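PDB 1V4V: UDP-N-Acetylglucosamine 2-Epimerase from Thermus thermophilus, which probably interconverts UDP-N-acetylglucosamine and UDP-N-acetylmannosamine by inverting C2 of the sugar, as a homodimeric two-domain epimerase of the GT-B type. Local coordinates for residues E193-E197 and G198-T202; G266-A269 and A270-R273; G323-R326 and V327-L331; P335-L338 and S339-K343. All coordinates share one frame; numbering follows the deposited sequence.

Contact 1. Residues E193-E197 and G198-T202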
loop_
_atom_site.group_PDB
_atom_site.type_symbol
_atom_site.label_atom_id
_atom_site.label_comp_id
_atom_site.label_asym_id
_atom_site.label_seq_id
_atom_site.Cartn_x
_atom_site.Cartn_y
_atom_site.Cartn_z
ATOM N N GLU A 193 34.048 13.156 -29.366
ATOM C CA GLU A 193 35.226 13.905 -29.786
ATOM C C GLU A 193 35.556 13.753 -31.264
ATOM O O GLU A 193 35.260 12.730 -31.874
ATOM C CB GLU A 193 36.448 13.460 -28.974
ATOM C CG GLU A 193 36.429 13.834 -27.504
ATOM C CD GLU A 193 36.677 15.311 -27.272
ATOM O OE1 GLU A 193 36.978 15.688 -26.118
ATOM O OE2 GLU A 193 36.569 16.094 -28.239
ATOM N N GLY A 194 36.175 14.788 -31.824
ATOM C CA GLY A 194 36.603 14.766 -33.214
ATOM C C GLY A 194 35.578 14.713 -34.329
ATOM O O GLY A 194 35.917 14.333 -35.451
ATOM N N LEU A 195 34.336 15.085 -34.046
ATOM C CA LEU A 195 33.315 15.064 -35.087
ATOM C C LEU A 195 33.566 16.171 -36.098
ATOM O O LEU A 195 34.147 17.206 -35.770
ATOM C CB LEU A 195 31.921 15.265 -34.486
ATOM C CG LEU A 195 31.320 14.143 -33.641
ATOM C CD1 LEU A 195 29.952 14.580 -33.135
ATOM C CD2 LEU A 195 31.210 12.871 -34.479
ATOM N N PRO A 196 33.149 15.959 -37.352
ATOM C CA PRO A 196 33.344 16.989 -38.374
ATOM C C PRO A 196 32.371 18.116 -38.041
ATOM O O PRO A 196 31.502 17.948 -37.188
ATOM C CB PRO A 196 32.946 16.278 -39.666
ATOM C CG PRO A 196 33.207 14.829 -39.368
ATOM C CD PRO A 196 32.701 14.693 -37.958
ATOM N N GLU A 197 32.515 19.255 -38.703
ATOM C CA GLU A 197 31.612 20.375 -38.483
ATOM C C GLU A 197 30.201 19.935 -38.892
ATOM O O GLU A 197 30.042 19.201 -39.862
ATOM C CB GLU A 197 32.060 21.573 -39.331
ATOM C CG GLU A 197 31.020 22.661 -39.506
ATOM C CD GLU A 197 31.537 23.827 -40.337
ATOM O OE1 GLU A 197 32.094 24.776 -39.751
ATOM O OE2 GLU A 197 31.397 23.786 -41.577
ATOM N N GLY A 198 29.190 20.376 -38.147
ATOM C CA GLY A 198 27.814 20.014 -38.459
ATOM C C GLY A 198 27.292 20.674 -39.724
ATOM O O GLY A 198 28.077 21.249 -40.481
ATOM N N PRO A 199 25.973 20.646 -39.977
ATOM C CA PRO A 199 24.901 20.046 -39.170
ATOM C C PRO A 199 24.979 18.522 -39.092
ATOM O O PRO A 199 25.639 17.875 -39.911
ATOM C CB PRO A 199 23.627 20.499 -39.886
ATOM C CG PRO A 199 24.053 21.740 -40.621
ATOM C CD PRO A 199 25.406 21.350 -41.138
ATOM N N TYR A 200 24.267 17.958 -38.120
ATOM C CA TYR A 200 24.263 16.516 -37.920
ATOM C C TYR A 200 22.886 15.881 -37.974
ATOM O O TYR A 200 21.870 16.538 -37.755
ATOM C CB TYR A 200 24.843 16.156 -36.552
ATOM C CG TYR A 200 26.158 16.819 -36.220
ATOM C CD1 TYR A 200 26.212 17.882 -35.317
ATOM C CD2 TYR A 200 27.347 16.371 -36.788
ATOM C CE1 TYR A 200 27.425 18.481 -34.984
ATOM C CE2 TYR A 200 28.569 16.966 -36.466
ATOM C CZ TYR A 200 28.597 18.017 -35.562
ATOM O OH TYR A 200 29.801 18.598 -35.230
ATOM N N VAL A 201 22.892 14.588 -38.278
ATOM C CA VAL A 201 21.697 13.755 -38.274
ATOM C C VAL A 201 22.157 12.573 -37.430
ATOM O O VAL A 201 23.162 11.939 -37.752
ATOM C CB VAL A 201 21.313 13.230 -39.677
ATOM C CG1 VAL A 201 20.211 12.184 -39.548
ATOM C CG2 VAL A 201 20.824 14.385 -40.553
ATOM N N THR A 202 21.457 12.297 -36.336
ATOM C CA THR A 202 21.839 11.170 -35.493
ATOM C C THR A 202 21.097 9.939 -35.968
ATOM O O THR A 202 19.897 9.994 -36.248
ATOM C CB THR A 202 21.505 11.425 -34.007
ATOM O OG1 THR A 202 22.287 12.523 -33.519
ATOM C CG2 THR A 202 21.817 10.182 -33.167
HETATM O O HOH W 1 29.631 21.146 -42.670
#

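Contact 2. Residues G266-A269 and A270-R273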
loop_
_atom_site.group_PDB
_atom_site.type_symbol
_atom_site.label_atom_id
_atom_site.label_comp_id
_atom_site.label_asym_id
_atom_site.label_seq_id
_atom_site.Cartn_x
_atom_site.Cartn_y
_atom_site.Cartn_z
ATOM N N GLY A 266 24.526 11.048 -21.236
ATOM C CA GLY A 266 24.762 12.453 -21.511
ATOM C C GLY A 266 25.331 12.785 -22.879
ATOM O O GLY A 266 24.884 13.733 -23.527
ATOM N N SER A 267 26.319 12.019 -23.324
ATOM C CA SER A 267 26.934 12.278 -24.617
ATOM C C SER A 267 25.933 12.077 -25.753
ATOM O O SER A 267 25.957 12.805 -26.750
ATOM C CB SER A 267 28.148 11.375 -24.821
ATOM O OG SER A 267 28.829 11.723 -26.013
HETATM N N MSE A 268 25.058 11.087 -25.604
HETATM C CA MSE A 268 24.048 10.821 -26.626
HETATM C C MSE A 268 23.011 11.937 -26.642
HETATM O O MSE A 268 22.587 12.376 -27.708
HETATM C CB MSE A 268 23.359 9.477 -26.368
HETATM C CG MSE A 268 22.188 9.185 -27.309
HETATM SE SE MSE A 268 22.671 9.152 -29.189
HETATM C CE MSE A 268 22.636 7.246 -29.477
ATOM N N ALA A 269 22.600 12.397 -25.462
ATOM C CA ALA A 269 21.616 13.471 -25.379
ATOM C C ALA A 269 22.167 14.738 -26.028
ATOM O O ALA A 269 21.444 15.460 -26.719
ATOM C CB ALA A 269 21.250 13.750 -23.920
ATOM N N ALA A 270 23.448 15.007 -25.798
ATOM C CA ALA A 270 24.090 16.186 -26.365
ATOM C C ALA A 270 24.130 16.077 -27.891
ATOM O O ALA A 270 23.849 17.043 -28.598
ATOM C CB ALA A 270 25.503 16.331 -25.806
ATOM N N LEU A 271 24.475 14.894 -28.390
ATOM C CA LEU A 271 24.536 14.668 -29.831
ATOM C C LEU A 271 23.167 14.908 -30.463
ATOM O O LEU A 271 23.047 15.601 -31.471
ATOM C CB LEU A 271 24.986 13.238 -30.120
ATOM C CG LEU A 271 24.999 12.803 -31.589
ATOM C CD1 LEU A 271 25.946 13.691 -32.398
ATOM C CD2 LEU A 271 25.432 11.353 -31.666
HETATM N N MSE A 272 22.130 14.323 -29.872
HETATM C CA MSE A 272 20.786 14.504 -30.403
HETATM C C MSE A 272 20.384 15.973 -30.408
HETATM O O MSE A 272 19.844 16.472 -31.397
HETATM C CB MSE A 272 19.767 13.698 -29.588
HETATM C CG MSE A 272 19.879 12.195 -29.746
HETATM SE SE MSE A 272 18.367 11.302 -28.902
HETATM C CE MSE A 272 18.941 11.453 -27.072
ATOM N N ARG A 273 20.644 16.667 -29.305
ATOM C CA ARG A 273 20.292 18.076 -29.206
ATOM C C ARG A 273 20.968 18.900 -30.303
ATOM O O ARG A 273 20.406 19.881 -30.791
ATOM C CB ARG A 273 20.677 18.626 -27.830
ATOM C CG ARG A 273 20.163 20.034 -27.576
ATOM C CD ARG A 273 20.550 20.538 -26.194
ATOM N NE ARG A 273 21.990 20.739 -26.072
ATOM C CZ ARG A 273 22.582 21.294 -25.019
ATOM N NH1 ARG A 273 21.855 21.703 -23.987
ATOM N NH2 ARG A 273 23.898 21.449 -25.004
#

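Contact 3. Residues G323-R326 and V327-L331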
loop_
_atom_site.group_PDB
_atom_site.type_symbol
_atom_site.label_atom_id
_atom_site.label_comp_id
_atom_site.label_asym_id
_atom_site.label_seq_id
_atom_site.Cartn_x
_atom_site.Cartn_y
_atom_site.Cartn_z
ATOM N N GLY A 323 11.309 3.290 -49.711
ATOM C CA GLY A 323 10.452 4.173 -48.940
ATOM C C GLY A 323 11.205 4.966 -47.883
ATOM O O GLY A 323 10.922 6.144 -47.657
ATOM N N VAL A 324 12.164 4.323 -47.222
ATOM C CA VAL A 324 12.947 4.993 -46.190
ATOM C C VAL A 324 13.723 6.140 -46.827
ATOM O O VAL A 324 13.781 7.247 -46.287
ATOM C CB VAL A 324 13.940 4.013 -45.517
ATOM C CG1 VAL A 324 14.897 4.778 -44.615
ATOM C CG2 VAL A 324 13.171 2.977 -44.709
ATOM N N TYR A 325 14.327 5.871 -47.979
ATOM C CA TYR A 325 15.082 6.897 -48.687
ATOM C C TYR A 325 14.166 8.073 -49.046
ATOM O O TYR A 325 14.502 9.235 -48.810
ATOM C CB TYR A 325 15.693 6.310 -49.966
ATOM C CG TYR A 325 16.293 7.347 -50.896
ATOM C CD1 TYR A 325 17.490 7.987 -50.582
ATOM C CD2 TYR A 325 15.644 7.703 -52.083
ATOM C CE1 TYR A 325 18.031 8.957 -51.421
ATOM C CE2 TYR A 325 16.176 8.673 -52.931
ATOM C CZ TYR A 325 17.369 9.296 -52.591
ATOM O OH TYR A 325 17.894 10.269 -53.409
ATOM N N ARG A 326 13.010 7.769 -49.624
ATOM C CA ARG A 326 12.074 8.818 -50.020
ATOM C C ARG A 326 11.612 9.673 -48.844
ATOM O O ARG A 326 11.594 10.905 -48.927
ATOM C CB ARG A 326 10.854 8.209 -50.718
ATOM C CG ARG A 326 11.168 7.571 -52.064
ATOM C CD ARG A 326 9.890 7.096 -52.761
ATOM N NE ARG A 326 10.191 6.328 -53.965
ATOM C CZ ARG A 326 9.268 5.852 -54.797
ATOM N NH1 ARG A 326 7.984 6.066 -54.554
ATOM N NH2 ARG A 326 9.632 5.161 -55.870
ATOM N N VAL A 327 11.243 9.026 -47.746
ATOM C CA VAL A 327 10.765 9.751 -46.571
ATOM C C VAL A 327 11.845 10.609 -45.920
ATOM O O VAL A 327 11.623 11.781 -45.614
ATOM C CB VAL A 327 10.185 8.775 -45.524
ATOM C CG1 VAL A 327 9.905 9.500 -44.215
ATOM C CG2 VAL A 327 8.891 8.158 -46.070
ATOM N N VAL A 328 13.017 10.032 -45.699
ATOM C CA VAL A 328 14.086 10.789 -45.060
ATOM C C VAL A 328 14.569 11.930 -45.954
ATOM O O VAL A 328 14.770 13.055 -45.487
ATOM C CB VAL A 328 15.257 9.856 -44.678
ATOM C CG1 VAL A 328 16.403 10.658 -44.074
ATOM C CG2 VAL A 328 14.763 8.819 -43.662
ATOM N N LYS A 329 14.749 11.655 -47.239
ATOM C CA LYS A 329 15.204 12.701 -48.151
ATOM C C LYS A 329 14.147 13.808 -48.221
ATOM O O LYS A 329 14.470 14.994 -48.179
ATOM C CB LYS A 329 15.460 12.124 -49.549
ATOM C CG LYS A 329 15.860 13.174 -50.589
ATOM C CD LYS A 329 16.205 12.516 -51.924
ATOM C CE LYS A 329 16.644 13.543 -52.964
ATOM N NZ LYS A 329 15.546 14.471 -53.342
ATOM N N GLY A 330 12.882 13.412 -48.316
ATOM C CA GLY A 330 11.805 14.390 -48.384
ATOM C C GLY A 330 11.748 15.285 -47.157
ATOM O O GLY A 330 11.568 16.500 -47.265
ATOM N N LEU A 331 11.910 14.688 -45.982
ATOM C CA LEU A 331 11.871 15.441 -44.734
ATOM C C LEU A 331 13.052 16.407 -44.619
ATOM O O LEU A 331 12.883 17.560 -44.222
ATOM C CB LEU A 331 11.870 14.480 -43.541
ATOM C CG LEU A 331 11.754 15.146 -42.166
ATOM C CD1 LEU A 331 10.453 15.926 -42.092
ATOM C CD2 LEU A 331 11.804 14.093 -41.071
#

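Contact 4. Residues P335-L338 and S339-K343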
loop_
_atom_site.group_PDB
_atom_site.type_symbol
_atom_site.label_atom_id
_atom_site.label_comp_id
_atom_site.label_asym_id
_atom_site.label_seq_id
_atom_site.Cartn_x
_atom_site.Cartn_y
_atom_site.Cartn_z
ATOM N N PRO A 335 12.100 22.021 -44.654
ATOM C CA PRO A 335 12.368 22.705 -43.385
ATOM C C PRO A 335 11.107 23.026 -42.578
ATOM O O PRO A 335 11.140 23.046 -41.342
ATOM C CB PRO A 335 13.145 23.957 -43.816
ATOM C CG PRO A 335 12.683 24.191 -45.232
ATOM C CD PRO A 335 12.621 22.787 -45.799
ATOM N N GLU A 336 9.997 23.268 -43.266
ATOM C CA GLU A 336 8.754 23.581 -42.571
ATOM C C GLU A 336 8.252 22.381 -41.774
ATOM O O GLU A 336 7.794 22.531 -40.645
ATOM C CB GLU A 336 7.674 24.008 -43.563
ATOM C CG GLU A 336 8.099 25.138 -44.485
ATOM C CD GLU A 336 8.337 24.664 -45.909
ATOM O OE1 GLU A 336 9.266 23.848 -46.137
ATOM O OE2 GLU A 336 7.577 25.110 -46.800
ATOM N N GLU A 337 8.337 21.192 -42.359
ATOM C CA GLU A 337 7.872 20.000 -41.661
ATOM C C GLU A 337 8.763 19.717 -40.464
ATOM O O GLU A 337 8.276 19.348 -39.401
ATOM C CB GLU A 337 7.846 18.791 -42.594
ATOM C CG GLU A 337 7.235 17.549 -41.952
ATOM C CD GLU A 337 6.987 16.436 -42.948
ATOM O OE1 GLU A 337 6.517 15.352 -42.536
ATOM O OE2 GLU A 337 7.262 16.645 -44.147
ATOM N N LEU A 338 10.071 19.890 -40.634
ATOM C CA LEU A 338 11.001 19.666 -39.533
ATOM C C LEU A 338 10.677 20.648 -38.405
ATOM O O LEU A 338 10.662 20.278 -37.230
ATOM C CB LEU A 338 12.444 19.876 -39.998
ATOM C CG LEU A 338 13.036 18.766 -40.873
ATOM C CD1 LEU A 338 14.369 19.221 -41.428
ATOM C CD2 LEU A 338 13.207 17.480 -40.048
ATOM N N SER A 339 10.406 21.896 -38.779
ATOM C CA SER A 339 10.075 22.943 -37.813
ATOM C C SER A 339 8.800 22.621 -37.034
ATOM O O SER A 339 8.743 22.827 -35.819
ATOM C CB SER A 339 9.896 24.288 -38.530
ATOM O OG SER A 339 9.519 25.298 -37.608
ATOM N N ARG A 340 7.780 22.132 -37.734
ATOM C CA ARG A 340 6.513 21.782 -37.093
ATOM C C ARG A 340 6.717 20.686 -36.055
ATOM O O ARG A 340 6.054 20.659 -35.017
ATOM C CB ARG A 340 5.494 21.288 -38.119
ATOM C CG ARG A 340 4.925 22.338 -39.054
ATOM C CD ARG A 340 3.608 21.831 -39.625
ATOM N NE ARG A 340 3.733 20.456 -40.102
ATOM C CZ ARG A 340 2.722 19.597 -40.197
ATOM N NH1 ARG A 340 1.495 19.964 -39.848
ATOM N NH2 ARG A 340 2.942 18.364 -40.638
HETATM N N MSE A 341 7.628 19.768 -36.348
HETATM C CA MSE A 341 7.900 18.682 -35.429
HETATM C C MSE A 341 8.629 19.215 -34.195
HETATM O O MSE A 341 8.332 18.802 -33.077
HETATM C CB MSE A 341 8.696 17.591 -36.157
HETATM C CG MSE A 341 7.978 17.142 -37.439
HETATM SE SE MSE A 341 8.845 15.726 -38.427
HETATM C CE MSE A 341 8.992 14.559 -36.885
ATOM N N ARG A 342 9.553 20.157 -34.388
ATOM C CA ARG A 342 10.279 20.734 -33.259
ATOM C C ARG A 342 9.363 21.574 -32.374
ATOM O O ARG A 342 9.601 21.700 -31.175
ATOM C CB ARG A 342 11.444 21.620 -33.736
ATOM C CG ARG A 342 12.473 20.878 -34.566
ATOM C CD ARG A 342 13.849 21.543 -34.519
ATOM N NE ARG A 342 14.749 20.892 -35.471
ATOM C CZ ARG A 342 14.799 21.184 -36.768
ATOM N NH1 ARG A 342 14.017 22.132 -37.273
ATOM N NH2 ARG A 342 15.602 20.495 -37.570
ATOM N N LYS A 343 8.321 22.145 -32.966
ATOM C CA LYS A 343 7.388 22.995 -32.223
ATOM C C LYS A 343 6.190 22.242 -31.646
ATOM O O LYS A 343 5.390 22.820 -30.907
ATOM C CB LYS A 343 6.861 24.114 -33.126
ATOM C CG LYS A 343 7.902 25.105 -33.608
ATOM C CD LYS A 343 7.220 26.165 -34.459
ATOM C CE LYS A 343 8.182 27.215 -34.956
ATOM N NZ LYS A 343 7.422 28.312 -35.637
HETATM O O HOH W 2 13.629 23.301 -40.026
#

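Contact 1. Residues E193-E197 and G198-T202
Tyr200 OH donates a 2.7 Å hydrogen bond to Pro196 O, the phenol reaching back four residues to the main chain that leads into its own strand. The bond lies in the carbonyl plane of Pro196, with a C=O...donor angle of 158°, and the oxygen sits at the ring edge, 3.2 Å from Tyr200 CE2. Gly198 passes over one face of the same ring: its CA stands 3.6 Å above the plane, over the centre. A side chain at Gly198 would be crowded by Tyr200 CE1, consistent with a glycine whose CA sits over the ring. Leu195 approaches obliquely, its CB 4.0 Å from Tyr200 OH. The tyrosine reaches this position because its CG stands anti to the carbonyl carbon (chi1 -49°), which turns the ring back toward the preceding loop and brings its OH to Pro196 O. The loop leads from helix 177-188 into strand 200-203, a central strand of the six-stranded parallel sheet in one of the two Rossmann-like domains of the GT-B fold. Strands 232-236 and 275-280 flank it, and Tyr200 also packs on Val234 and Ser275. A cis peptide bond between Gly198 and Pro199 turns the chain just ahead of the strand. A phenylalanine in place of Tyr200 would probably leave Pro196 O without its hydroxyl donor and the loop less firmly tied to the strand. Water 1 lies 2.7 Å from Gly198 O, to which it can donate; its approach to Glu197 OE2 is weak.

Contact 2. Residues G266-A269 and A270-R273
Met268 and Met272, both selenomethionines, meet one helical turn apart, with Met268 CG 4.0 Å from Met272 CE. Their side chains cross obliquely, and this is the closer-packed part of the contact. In Met272 the chain starts beside the backbone N (chi1 -69°) and bends at its third torsion, which folds the methyl group back over the preceding turn; CE lies 3.8 Å from Ala269 CA, and CG is 3.4 Å from Met268 O. Met268 takes the other first rotamer, CG anti to the backbone N (chi1 174°), and its selenium comes to 4.3 Å from Leu271 CD2. Beyond the segments Met268 packs on Pro236 and Leu271 on Val234, both of strand 232-236, while Met272 touches Leu292. Ala269, on another side of helix 265-273, meets Ala185 and Ala186 of helix 177-188, small side chains on both sides. Arg273 marks the looser, solvent side: its CB rests 3.4 Å from Ala269 O, and the chain is exposed, though it still touches Ala186 and Lys187. Ser267, partly exposed, gives its OG to a hydrogen bond with Arg190 O in the loop after helix 177-188. Through the middle runs the i to i+4 ladder of the alpha-helix, of which Met272 N to Met268 O, 2.9 Å with an N-H...O angle of 169°, is the straightest rung. These bonds satisfy most main-chain polarity inside the helix, and its face toward the sheet is apolar, so the hold there is largely hydrophobic, with one polar tie from Leu271 O to Ser275 OG.

Contact 3. Residues G323-R326 and V327-L331
Tyr325 and Lys329 lie side by side and point the same way, one turn apart on helix 321-332. The lysine runs along the tyrosine: its CB stands over one face of the ring, and farther out its CD comes to 3.5 Å from Tyr325 CZ and 3.2 Å from Tyr325 OH. Both side chains leave the helix with CG anti to the backbone N (chi1 170° and 176°), the shared setting that makes them run alongside each other. The lysine chain stays straight as far as CE and then bends at its last torsion, where NZ forms a salt bridge with Glu333. Arg223 of helix 214-227 makes a cation-pi contact with Tyr325.

Val324 and Val328 form a second matched pair, CG1 of Val324 lying 4.2 Å from CG2 of Val328. They pack against Leu217 and Val224 of helix 214-227 respectively. At the surface Arg326 extends back to a salt bridge with Glu322. The backbone bonds from Val327 N to Gly323 O and from Val328 N to Val324 O are both 2.9 Å long. Such i to i+4 pairs are those of an alpha-helix, and the apolar Val324 and Val328 face set against exposed Arg326 makes this one amphipathic, covering the parallel sheet of a Rossmann-like domain, with Val328 on Val297.

Contact 4. Residues P335-L338 and S339-K343
The short helix 335-343 follows helix 321-332 after a brief link, and its first turn is tied to a later one by an arginine and a water. Pro335 opens it, a residue well suited to the first turn because it needs no backbone N-H there; Asn334 OD1 accepts a hydrogen bond from Glu337 N, as an N-cap does. Water 2 donates to Pro335 O at 2.8 Å and accepts from Arg342 NH1 at 3.0 Å, lying in plane at the edge of the guanidinium. Pro335 O is therefore gripped twice, since Ser339 N also bonds to it at 2.9 Å. The guanidinium of Arg342 sets one face over Leu338 O, and its NH1 comes 3.9 Å from Leu338 CB. CG anti to the carbonyl carbon (chi1 -60°) and an extended chain to NE bring the group back along the helix, while Arg342 NH2 is hydrogen-bonded to Leu276 O. With an alanine at Arg342, water 2 is likely to lose its donor and Leu276 O this partner from the helix. Leu338 O also accepts Arg342 N, and more weakly Met341 N. Farther round, Met341, a selenomethionine, bonds through its N to Glu337 O at 3.1 Å and closes its CG on the same oxygen at 3.0 Å; the Arg340 guanidinium turns an edge toward Glu337 CA. Leu338 and Met341 face inward: both rest on Leu331 of helix 321-332 and on Pro295 in the loop before strand 296-298, while Arg342 reaches strand 275-280, so the helix joins its predecessor to the sheet.

How the contacts relate
All four contacts belong to the domain built on the six-stranded parallel sheet. Contact 1 leads into its strand 200-203, and contact 2 packs on contact 1: Thr202 of the strand and Leu195 of the loop both meet Leu271, Thr202 OG1 lying 3.3 Å from Leu271 CG and Leu195 CD1 4.2 Å from Leu271 CD1. Contacts 3 and 4, on successive helices, meet through Leu331, whose CG is 3.5 Å from Leu338 CD2 and whose CD1 is 4.0 Å from Met341 SE. The two pairs do not touch; the nearest atoms of contacts 1 and 3 are about 6 Å apart, and those of contacts 2 and 4 about 7 Å. Strand 275-280 bridges them, pairing with Tyr200 and receiving Arg342 at Leu276.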